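Local coordinates for protein alanine dehydrogenase/pyridine nucleotide transhydrogenase (Mycobacterium smegmatis str. MC2 155, PDB 3P2Y) that probably transfers reducing equivalents between NADH and NADP as a subunit of a transhydrogenase whose turnover is coupled to proton pumping across the membrane, at residues A[24-35]-A[82-92]; A[103-114]-A[124-135]. All coordinates share one frame; numbering follows the deposited sequence. Where two conformers were deposited one is given.

In the fold
Both contacts belong to the six-stranded parallel sheet of the N-terminal domain, and they follow each other along the chain without nesting or crossing. From the N terminus, strand 24-27 comes first; the chain then makes strands 54-57 and 78-79 before residues 82-92 return to pair with 24-35, so interaction 1 closes a loop of 46 residues. Interaction 2 opens after it and closes a short one, in which helix 118-126 carries the chain from strand 107-110 to strand 130-133. Strands 87-89 and 107-110 are neighbours in the sheet, V88 N probably bonding to V107 O, and K103 forms a salt bridge with D86.

Interaction 1 (A[24-35]-A[82-92]); sequences LIGVPRESAEGE and PWPADVVVKVN
P28 presses its ring across W83 at about a right angle, and this is the tight middle of the contact. P28 CG stands over one face of the six-membered ring in a CH-pi contact, 4.1 Å from the centroid, while P28 CB reaches W83 CZ2 at 3.5 Å. Although W83 starts out pointing away from the other segment, CG turned beside its own backbone N (chi1 -60°) lets the end of the indole come back to P28. A CB on G26 would run into P82 O and A85 CB; without one, A85 CB comes to 3.3 Å from G26 N. Alongside, strands 24-27 and 87-89 run parallel: V87 N bonds to L24 O, G26 N to V87 O and V89 N to G26 O. I25 and V87 lie side by side on one face of the sheet, with L351 of helix 336-354 against both. Beyond the strands the buried carboxylate of E30, its chain bent at chi2 (-64°), turns back to the other segment. V91 N gives E30 OE2 a bond of 2.9 Å and N92 N gives OE1 one of 3.0 Å, both from above the carboxylate plane; K90 NZ adds a salt bridge to OE1. The nearby ammonium group would probably favour the ionised carboxylate. The looser side is the turn from A32 to E35, where A32, E33 and G34 are exposed and add little beyond the edge of A32. At the other end, D86 OD2, besides the partner of OD1, K103, accepts from L24 N through its anti lone pair; D86 is also a calcium ligand in crystals of this protein. Strands 24-27 and 87-89 are the adjacent central pair of the parallel order 3-2-1-4-5-6, where the chain crosses over to build the other half, as in a Rossmann-like fold.

Interaction 2 (A[103-114]-A[124-135]); sequences KPGSVLIGFLAP and LRIADVTAFAME
L108 and A131 sit paired in neighbouring parallel strands, 107-110 and 130-133, the two strands of a beta-alpha-beta unit whose connecting helix is 118-126. Their backbones join in the usual parallel ladder: T130 N bonds to S106 O, L108 N to T130 O, F132 N to L108 O, G110 N to F132 O and M134 N to G110 O. On the face of the sheet that bears L108 and A131, L108 CB touches V129 CG1 at 3.8 Å and L108 CD2 crosses the end of L124, so the helix packs down on the strands; L112 CD1 reaches A131 CB at 3.7 Å. The opposite face carries V107, I109 and F132. V107 CG1 meets the edge of the F132 ring at CE2 (3.7 Å), and V369 and S372 of helix 367-372 also touch that ring. Bends at chi2 and chi3 of M134 place its SD against I109 CG2. At the start of the unit, G105 N bonds to D128 O, just where a Schellman motif ends the helix; a water bridges S106 O, D128 O and T130 OG1. At the other end E135 folds back toward the loop after strand 107-110. Its CB lies 4.1 Å from P114 CD, and CG comes against F111 CD1 at 3.7 Å. The bend at chi2 (97°) then brings CD beside the backbone of L112 and A113, with the carboxylate plane 71° from the F111 ring. OE1 lies in the plane of that ring, at its edge, and takes the N-H of L112 on its syn lone pair. OE2 receives A113 N from above the carboxylate plane, 42° out of it, at 2.7 Å.

Interaction 1 (A[24-35]-A[82-92])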
loop_
_atom_site.group_PDB
_atom_site.type_symbol
_atom_site.label_atom_id
_atom_site.label_comp_id
_atom_site.label_asym_id
_atom_site.label_seq_id
_atom_site.Cartn_x
_atom_site.Cartn_y
_atom_site.Cartn_z
ATOM N N LEU A 24 38.704 -10.419 -6.295
ATOM C CA LEU A 24 37.691 -9.691 -7.051
ATOM C C LEU A 24 36.322 -10.286 -6.727
ATOM O O LEU A 24 36.125 -11.499 -6.856
ATOM C CB LEU A 24 37.957 -9.785 -8.563
ATOM C CG LEU A 24 36.917 -9.139 -9.491
ATOM C CD1 LEU A 24 36.993 -7.628 -9.341
ATOM C CD2 LEU A 24 37.177 -9.600 -10.954
ATOM N N ILE A 25 35.405 -9.422 -6.266
ATOM C CA ILE A 25 34.031 -9.807 -5.958
ATOM C C ILE A 25 33.133 -9.295 -7.098
ATOM O O ILE A 25 33.191 -8.134 -7.437
ATOM C CB ILE A 25 33.585 -9.174 -4.616
ATOM C CG1 ILE A 25 34.683 -9.322 -3.550
ATOM C CG2 ILE A 25 32.227 -9.750 -4.164
ATOM C CD1 ILE A 25 34.944 -10.764 -3.122
ATOM N N GLY A 26 32.318 -10.166 -7.690
ATOM C CA GLY A 26 31.462 -9.787 -8.846
ATOM C C GLY A 26 29.993 -9.764 -8.451
ATOM O O GLY A 26 29.533 -10.653 -7.742
ATOM N N VAL A 27 29.279 -8.713 -8.868
ATOM C CA VAL A 27 27.866 -8.558 -8.555
ATOM C C VAL A 27 27.103 -8.483 -9.879
ATOM O O VAL A 27 27.198 -7.478 -10.578
ATOM C CB VAL A 27 27.594 -7.235 -7.768
ATOM C CG1 VAL A 27 26.089 -7.139 -7.422
ATOM C CG2 VAL A 27 28.401 -7.194 -6.477
ATOM N N PRO A 28 26.329 -9.524 -10.234
ATOM C CA PRO A 28 25.539 -9.469 -11.465
ATOM C C PRO A 28 24.178 -8.761 -11.321
ATOM O O PRO A 28 23.645 -8.597 -10.201
ATOM C CB PRO A 28 25.293 -10.948 -11.816
ATOM C CG PRO A 28 25.469 -11.694 -10.542
ATOM C CD PRO A 28 26.235 -10.824 -9.553
ATOM N N ARG A 29 23.645 -8.330 -12.461
ATOM C CA ARG A 29 22.245 -7.932 -12.553
ATOM C C ARG A 29 21.383 -9.185 -12.439
ATOM O O ARG A 29 21.689 -10.220 -13.046
ATOM C CB ARG A 29 21.988 -7.246 -13.897
ATOM C CG ARG A 29 20.552 -6.811 -14.042
ATOM C CD ARG A 29 20.332 -6.164 -15.406
ATOM N NE ARG A 29 18.895 -6.079 -15.703
ATOM C CZ ARG A 29 18.163 -7.055 -16.284
ATOM N NH1 ARG A 29 16.862 -6.861 -16.513
ATOM N NH2 ARG A 29 18.705 -8.220 -16.654
ATOM N N GLU A 30 20.337 -9.119 -11.606
ATOM C CA GLU A 30 19.388 -10.226 -11.508
ATOM C C GLU A 30 18.535 -10.326 -12.765
ATOM O O GLU A 30 17.926 -9.341 -13.152
ATOM C CB GLU A 30 18.504 -10.026 -10.272
ATOM C CG GLU A 30 19.333 -10.182 -8.987
ATOM C CD GLU A 30 19.891 -11.591 -8.821
ATOM O OE1 GLU A 30 19.125 -12.564 -8.980
ATOM O OE2 GLU A 30 21.093 -11.725 -8.547
ATOM N N SER A 31 18.483 -11.519 -13.363
ATOM C CA SER A 31 17.795 -11.736 -14.650
ATOM C C SER A 31 16.354 -12.221 -14.512
ATOM O O SER A 31 15.608 -12.183 -15.485
ATOM C CB SER A 31 18.589 -12.749 -15.494
ATOM O OG SER A 31 18.773 -13.978 -14.806
ATOM N N ALA A 32 15.970 -12.691 -13.312
ATOM C CA ALA A 32 14.617 -13.239 -13.106
ATOM C C ALA A 32 13.511 -12.211 -13.320
ATOM O O ALA A 32 13.647 -11.040 -12.928
ATOM C CB ALA A 32 14.499 -13.894 -11.730
ATOM N N GLU A 33 12.415 -12.634 -13.960
ATOM C CA GLU A 33 11.306 -11.716 -14.214
ATOM C C GLU A 33 10.789 -11.139 -12.879
ATOM O O GLU A 33 10.550 -11.901 -11.916
ATOM C CB GLU A 33 10.145 -12.410 -14.958
ATOM N N GLY A 34 10.654 -9.812 -12.837
ATOM C CA GLY A 34 10.062 -9.117 -11.696
ATOM C C GLY A 34 11.071 -8.809 -10.606
ATOM O O GLY A 34 10.750 -8.101 -9.638
ATOM N N GLU A 35 12.287 -9.355 -10.717
ATOM C CA GLU A 35 13.262 -9.177 -9.637
ATOM C C GLU A 35 13.807 -7.756 -9.701
ATOM O O GLU A 35 14.153 -7.273 -10.799
ATOM C CB GLU A 35 14.423 -10.168 -9.750
ATOM C CG GLU A 35 15.416 -10.045 -8.560
ATOM C CD GLU A 35 14.703 -10.241 -7.215
ATOM O OE1 GLU A 35 14.317 -11.384 -6.919
ATOM O OE2 GLU A 35 14.488 -9.270 -6.463
ATOM N N PRO A 82 30.676 -9.428 -14.323
ATOM C CA PRO A 82 30.819 -9.901 -12.968
ATOM C C PRO A 82 31.122 -11.397 -12.889
ATOM O O PRO A 82 31.632 -11.845 -11.855
ATOM C CB PRO A 82 29.436 -9.599 -12.367
ATOM C CG PRO A 82 28.493 -9.868 -13.496
ATOM C CD PRO A 82 29.258 -9.326 -14.725
ATOM N N TRP A 83 30.842 -12.158 -13.955
ATOM C CA TRP A 83 30.821 -13.626 -13.858
ATOM C C TRP A 83 32.162 -14.309 -13.621
ATOM O O TRP A 83 32.192 -15.339 -12.929
ATOM C CB TRP A 83 30.098 -14.256 -15.063
ATOM C CG TRP A 83 28.681 -13.773 -15.140
ATOM C CD1 TRP A 83 28.164 -12.877 -16.042
ATOM C CD2 TRP A 83 27.615 -14.148 -14.287
ATOM N NE1 TRP A 83 26.833 -12.666 -15.786
ATOM C CE2 TRP A 83 26.464 -13.435 -14.721
ATOM C CE3 TRP A 83 27.508 -15.017 -13.190
ATOM C CZ2 TRP A 83 25.221 -13.559 -14.091
ATOM C CZ3 TRP A 83 26.263 -15.157 -12.568
ATOM C CH2 TRP A 83 25.143 -14.421 -13.016
ATOM N N PRO A 84 33.263 -13.755 -14.166
ATOM C CA PRO A 84 34.520 -14.490 -13.934
ATOM C C PRO A 84 35.267 -14.135 -12.641
ATOM O O PRO A 84 36.453 -14.510 -12.469
ATOM C CB PRO A 84 35.351 -14.170 -15.175
ATOM C CG PRO A 84 34.865 -12.848 -15.672
ATOM C CD PRO A 84 33.398 -12.723 -15.217
ATOM N N ALA A 85 34.584 -13.451 -11.723
ATOM C CA ALA A 85 35.195 -13.025 -10.452
ATOM C C ALA A 85 35.597 -14.217 -9.589
ATOM O O ALA A 85 35.082 -15.341 -9.752
ATOM C CB ALA A 85 34.199 -12.114 -9.655
ATOM N N ASP A 86 36.479 -13.958 -8.625
ATOM C CA ASP A 86 36.846 -14.970 -7.633
ATOM C C ASP A 86 35.682 -15.345 -6.728
ATOM O O ASP A 86 35.575 -16.492 -6.277
ATOM C CB ASP A 86 37.972 -14.435 -6.763
ATOM C CG ASP A 86 39.190 -14.081 -7.566
ATOM O OD1 ASP A 86 39.686 -14.971 -8.277
ATOM O OD2 ASP A 86 39.622 -12.914 -7.502
ATOM N N VAL A 87 34.831 -14.367 -6.425
ATOM C CA VAL A 87 33.629 -14.631 -5.638
ATOM C C VAL A 87 32.499 -13.910 -6.333
ATOM O O VAL A 87 32.588 -12.697 -6.534
ATOM C CB VAL A 87 33.715 -14.053 -4.200
ATOM C CG1 VAL A 87 32.427 -14.364 -3.406
ATOM C CG2 VAL A 87 34.960 -14.594 -3.425
ATOM N N VAL A 88 31.467 -14.642 -6.732
ATOM C CA VAL A 88 30.283 -14.001 -7.346
ATOM C C VAL A 88 29.194 -14.050 -6.296
ATOM O O VAL A 88 28.926 -15.116 -5.720
ATOM C CB VAL A 88 29.832 -14.758 -8.615
ATOM C CG1 VAL A 88 28.488 -14.205 -9.168
ATOM C CG2 VAL A 88 30.951 -14.689 -9.692
ATOM N N VAL A 89 28.578 -12.893 -6.019
ATOM C CA VAL A 89 27.501 -12.826 -5.038
ATOM C C VAL A 89 26.246 -12.390 -5.763
ATOM O O VAL A 89 26.280 -11.422 -6.509
ATOM C CB VAL A 89 27.808 -11.865 -3.842
ATOM C CG1 VAL A 89 29.035 -12.373 -3.053
ATOM C CG2 VAL A 89 28.022 -10.411 -4.287
ATOM N N LYS A 90 25.168 -13.140 -5.605
ATOM C CA LYS A 90 23.936 -12.774 -6.337
ATOM C C LYS A 90 22.746 -13.091 -5.461
ATOM O O LYS A 90 22.923 -13.620 -4.372
ATOM C CB LYS A 90 23.871 -13.513 -7.696
ATOM C CG LYS A 90 23.435 -14.998 -7.635
ATOM C CD LYS A 90 23.520 -15.671 -9.062
ATOM C CE LYS A 90 22.715 -14.892 -10.148
ATOM N NZ LYS A 90 21.285 -14.494 -9.736
ATOM N N VAL A 91 21.540 -12.782 -5.934
ATOM C CA VAL A 91 20.330 -13.026 -5.161
ATOM C C VAL A 91 19.726 -14.384 -5.537
ATOM O O VAL A 91 19.778 -15.319 -4.735
ATOM C CB VAL A 91 19.278 -11.892 -5.366
ATOM C CG1 VAL A 91 18.007 -12.136 -4.447
ATOM C CG2 VAL A 91 19.887 -10.534 -5.054
ATOM N N ASN A 92 19.121 -14.484 -6.725
ATOM C CA ASN A 92 18.416 -15.718 -7.123
ATOM C C ASN A 92 19.334 -16.808 -7.673
ATOM O O ASN A 92 20.462 -16.517 -8.071
ATOM C CB ASN A 92 17.338 -15.400 -8.170
ATOM C CG ASN A 92 16.266 -14.484 -7.617
ATOM O OD1 ASN A 92 15.897 -13.456 -8.221
ATOM N ND2 ASN A 92 15.757 -14.849 -6.472
HETATM O O HOH W 1 21.189 -13.012 -12.406
#

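Interaction 2 (A[103-114]-A[124-135])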
loop_
_atom_site.group_PDB
_atom_site.type_symbol
_atom_site.label_atom_id
_atom_site.label_comp_id
_atom_site.label_asym_id
_atom_site.label_seq_id
_atom_site.Cartn_x
_atom_site.Cartn_y
_atom_site.Cartn_z
ATOM N N LYS A 103 34.014 -19.122 -13.338
ATOM C CA LYS A 103 35.314 -19.731 -13.647
ATOM C C LYS A 103 35.614 -20.869 -12.680
ATOM O O LYS A 103 35.218 -20.830 -11.511
ATOM C CB LYS A 103 36.459 -18.701 -13.701
ATOM C CG LYS A 103 37.001 -18.326 -12.362
ATOM C CD LYS A 103 38.165 -17.339 -12.409
ATOM C CE LYS A 103 38.313 -16.764 -11.005
ATOM N NZ LYS A 103 39.050 -15.483 -10.985
ATOM N N PRO A 104 36.316 -21.902 -13.163
ATOM C CA PRO A 104 36.679 -22.933 -12.219
ATOM C C PRO A 104 37.511 -22.368 -11.062
ATOM O O PRO A 104 38.348 -21.482 -11.261
ATOM C CB PRO A 104 37.487 -23.935 -13.051
ATOM C CG PRO A 104 37.630 -23.356 -14.387
ATOM C CD PRO A 104 36.726 -22.197 -14.550
ATOM N N GLY A 105 37.262 -22.872 -9.861
ATOM C CA GLY A 105 37.981 -22.403 -8.686
ATOM C C GLY A 105 37.366 -21.208 -7.981
ATOM O O GLY A 105 37.871 -20.777 -6.933
ATOM N N SER A 106 36.274 -20.678 -8.542
ATOM C CA SER A 106 35.564 -19.553 -7.926
ATOM C C SER A 106 34.630 -19.995 -6.802
ATOM O O SER A 106 34.423 -21.180 -6.589
ATOM C CB SER A 106 34.754 -18.791 -8.979
ATOM O OG SER A 106 33.761 -19.628 -9.582
ATOM N N VAL A 107 34.067 -19.004 -6.104
ATOM C CA VAL A 107 33.045 -19.213 -5.080
ATOM C C VAL A 107 31.788 -18.486 -5.552
ATOM O O VAL A 107 31.880 -17.413 -6.141
ATOM C CB VAL A 107 33.530 -18.654 -3.716
ATOM C CG1 VAL A 107 32.375 -18.478 -2.679
ATOM C CG2 VAL A 107 34.626 -19.565 -3.105
ATOM N N LEU A 108 30.627 -19.089 -5.301
ATOM C CA LEU A 108 29.343 -18.442 -5.572
ATOM C C LEU A 108 28.567 -18.414 -4.270
ATOM O O LEU A 108 28.528 -19.424 -3.545
ATOM C CB LEU A 108 28.547 -19.249 -6.606
ATOM C CG LEU A 108 27.109 -18.763 -6.880
ATOM C CD1 LEU A 108 27.071 -17.404 -7.607
ATOM C CD2 LEU A 108 26.347 -19.841 -7.710
ATOM N N ILE A 109 27.965 -17.265 -3.969
ATOM C CA ILE A 109 27.132 -17.118 -2.764
ATOM C C ILE A 109 25.815 -16.564 -3.237
ATOM O O ILE A 109 25.806 -15.572 -3.967
ATOM C CB ILE A 109 27.732 -16.110 -1.754
ATOM C CG1 ILE A 109 29.065 -16.651 -1.188
ATOM C CG2 ILE A 109 26.717 -15.831 -0.592
ATOM C CD1 ILE A 109 29.894 -15.614 -0.369
ATOM N N GLY A 110 24.703 -17.178 -2.804
ATOM C CA GLY A 110 23.371 -16.630 -3.143
ATOM C C GLY A 110 22.276 -17.544 -2.618
ATOM O O GLY A 110 22.574 -18.529 -1.944
ATOM N N PHE A 111 21.022 -17.253 -2.947
ATOM C CA PHE A 111 19.971 -18.242 -2.717
ATOM C C PHE A 111 20.152 -19.273 -3.814
ATOM O O PHE A 111 20.143 -18.922 -4.989
ATOM C CB PHE A 111 18.567 -17.648 -2.817
ATOM C CG PHE A 111 18.190 -16.763 -1.659
ATOM C CD1 PHE A 111 18.142 -17.259 -0.360
ATOM C CD2 PHE A 111 17.843 -15.427 -1.872
ATOM C CE1 PHE A 111 17.758 -16.438 0.719
ATOM C CE2 PHE A 111 17.479 -14.602 -0.818
ATOM C CZ PHE A 111 17.441 -15.102 0.507
ATOM N N LEU A 112 20.376 -20.529 -3.427
ATOM C CA LEU A 112 20.641 -21.587 -4.397
ATOM C C LEU A 112 19.612 -22.703 -4.402
ATOM O O LEU A 112 19.867 -23.753 -4.993
ATOM C CB LEU A 112 22.063 -22.183 -4.215
ATOM C CG LEU A 112 23.203 -21.170 -4.315
ATOM C CD1 LEU A 112 24.585 -21.798 -3.984
ATOM C CD2 LEU A 112 23.248 -20.523 -5.693
ATOM N N ALA A 113 18.479 -22.508 -3.728
ATOM C CA ALA A 113 17.351 -23.446 -3.760
ATOM C C ALA A 113 17.750 -24.920 -3.519
ATOM O O ALA A 113 17.413 -25.791 -4.329
ATOM C CB ALA A 113 16.582 -23.301 -5.098
ATOM N N PRO A 114 18.484 -25.196 -2.421
ATOM C CA PRO A 114 19.023 -26.555 -2.233
ATOM C C PRO A 114 17.925 -27.635 -2.194
ATOM O O PRO A 114 18.144 -28.749 -2.656
ATOM C CB PRO A 114 19.793 -26.458 -0.896
ATOM C CG PRO A 114 19.216 -25.271 -0.199
ATOM C CD PRO A 114 18.878 -24.303 -1.318
ATOM N N LEU A 124 27.107 -27.066 -10.257
ATOM C CA LEU A 124 28.162 -26.172 -9.750
ATOM C C LEU A 124 29.429 -26.955 -9.417
ATOM O O LEU A 124 30.542 -26.511 -9.713
ATOM C CB LEU A 124 27.653 -25.361 -8.528
ATOM C CG LEU A 124 26.571 -24.351 -8.969
ATOM C CD1 LEU A 124 25.774 -23.826 -7.742
ATOM C CD2 LEU A 124 27.213 -23.183 -9.709
ATOM N N ARG A 125 29.259 -28.145 -8.847
ATOM C CA ARG A 125 30.408 -29.012 -8.561
ATOM C C ARG A 125 31.171 -29.353 -9.866
ATOM O O ARG A 125 32.408 -29.283 -9.926
ATOM C CB ARG A 125 29.926 -30.285 -7.862
ATOM C CG ARG A 125 30.999 -31.198 -7.280
ATOM C CD ARG A 125 30.380 -32.244 -6.291
ATOM N NE ARG A 125 28.956 -32.578 -6.499
ATOM C CZ ARG A 125 27.982 -32.475 -5.579
ATOM N NH1 ARG A 125 28.232 -32.035 -4.347
ATOM N NH2 ARG A 125 26.734 -32.817 -5.888
ATOM N N ILE A 126 30.422 -29.702 -10.903
ATOM C CA ILE A 126 31.016 -30.054 -12.199
ATOM C C ILE A 126 31.770 -28.870 -12.788
ATOM O O ILE A 126 32.852 -29.034 -13.394
ATOM C CB ILE A 126 29.949 -30.579 -13.171
ATOM C CG1 ILE A 126 29.474 -31.973 -12.716
ATOM C CG2 ILE A 126 30.484 -30.550 -14.635
ATOM C CD1 ILE A 126 28.098 -32.397 -13.285
ATOM N N ALA A 127 31.242 -27.674 -12.541
ATOM C CA ALA A 127 31.851 -26.438 -12.981
ATOM C C ALA A 127 33.048 -26.019 -12.121
ATOM O O ALA A 127 33.697 -25.004 -12.413
ATOM C CB ALA A 127 30.783 -25.332 -13.049
ATOM N N ASP A 128 33.353 -26.825 -11.094
ATOM C CA ASP A 128 34.429 -26.558 -10.127
ATOM C C ASP A 128 34.217 -25.238 -9.362
ATOM O O ASP A 128 35.175 -24.494 -9.095
ATOM C CB ASP A 128 35.812 -26.565 -10.809
ATOM C CG ASP A 128 36.954 -26.775 -9.823
ATOM O OD1 ASP A 128 36.710 -27.250 -8.684
ATOM O OD2 ASP A 128 38.117 -26.485 -10.205
ATOM N N VAL A 129 32.953 -24.956 -9.044
ATOM C CA VAL A 129 32.598 -23.775 -8.262
ATOM C C VAL A 129 32.245 -24.259 -6.864
ATOM O O VAL A 129 31.536 -25.276 -6.722
ATOM C CB VAL A 129 31.384 -23.032 -8.909
ATOM C CG1 VAL A 129 30.893 -21.888 -8.008
ATOM C CG2 VAL A 129 31.774 -22.507 -10.296
ATOM N N THR A 130 32.754 -23.555 -5.850
ATOM C CA THR A 130 32.429 -23.855 -4.453
ATOM C C THR A 130 31.305 -22.908 -4.112
ATOM O O THR A 130 31.517 -21.699 -4.128
ATOM C CB THR A 130 33.643 -23.593 -3.537
ATOM O OG1 THR A 130 34.710 -24.493 -3.917
ATOM C CG2 THR A 130 33.292 -23.835 -2.093
ATOM N N ALA A 131 30.133 -23.456 -3.797
ATOM C CA ALA A 131 28.905 -22.637 -3.744
ATOM C C ALA A 131 28.234 -22.733 -2.395
ATOM O O ALA A 131 28.101 -23.827 -1.834
ATOM C CB ALA A 131 27.932 -23.083 -4.821
ATOM N N PHE A 132 27.768 -21.585 -1.894
ATOM C CA PHE A 132 27.180 -21.519 -0.557
ATOM C C PHE A 132 25.766 -21.023 -0.708
ATOM O O PHE A 132 25.566 -19.962 -1.270
ATOM C CB PHE A 132 27.980 -20.578 0.347
ATOM C CG PHE A 132 29.412 -21.032 0.561
ATOM C CD1 PHE A 132 29.722 -21.870 1.630
ATOM C CD2 PHE A 132 30.419 -20.673 -0.337
ATOM C CE1 PHE A 132 31.045 -22.316 1.833
ATOM C CE2 PHE A 132 31.743 -21.132 -0.166
ATOM C CZ PHE A 132 32.044 -21.946 0.936
ATOM N N ALA A 133 24.802 -21.811 -0.238
ATOM C CA ALA A 133 23.362 -21.459 -0.307
ATOM C C ALA A 133 22.964 -20.664 0.941
ATOM O O ALA A 133 23.102 -21.148 2.090
ATOM C CB ALA A 133 22.505 -22.734 -0.391
ATOM N N MET A 134 22.444 -19.462 0.735
ATOM C CA MET A 134 22.053 -18.647 1.878
ATOM C C MET A 134 20.902 -19.308 2.657
ATOM O O MET A 134 20.793 -19.120 3.866
ATOM C CB MET A 134 21.701 -17.224 1.430
ATOM C CG MET A 134 22.916 -16.420 0.866
ATOM S SD MET A 134 24.288 -16.248 2.061
ATOM C CE MET A 134 23.520 -15.133 3.276
ATOM N N GLU A 135 20.080 -20.112 1.983
ATOM C CA GLU A 135 19.001 -20.832 2.676
ATOM C C GLU A 135 19.546 -21.847 3.679
ATOM O O GLU A 135 18.813 -22.271 4.591
ATOM C CB GLU A 135 18.100 -21.595 1.677
ATOM C CG GLU A 135 17.459 -20.755 0.571
ATOM C CD GLU A 135 18.252 -20.800 -0.746
ATOM O OE1 GLU A 135 19.504 -20.853 -0.710
ATOM O OE2 GLU A 135 17.621 -20.724 -1.820
HETATM O O HOH W 2 35.997 -23.564 -6.239
#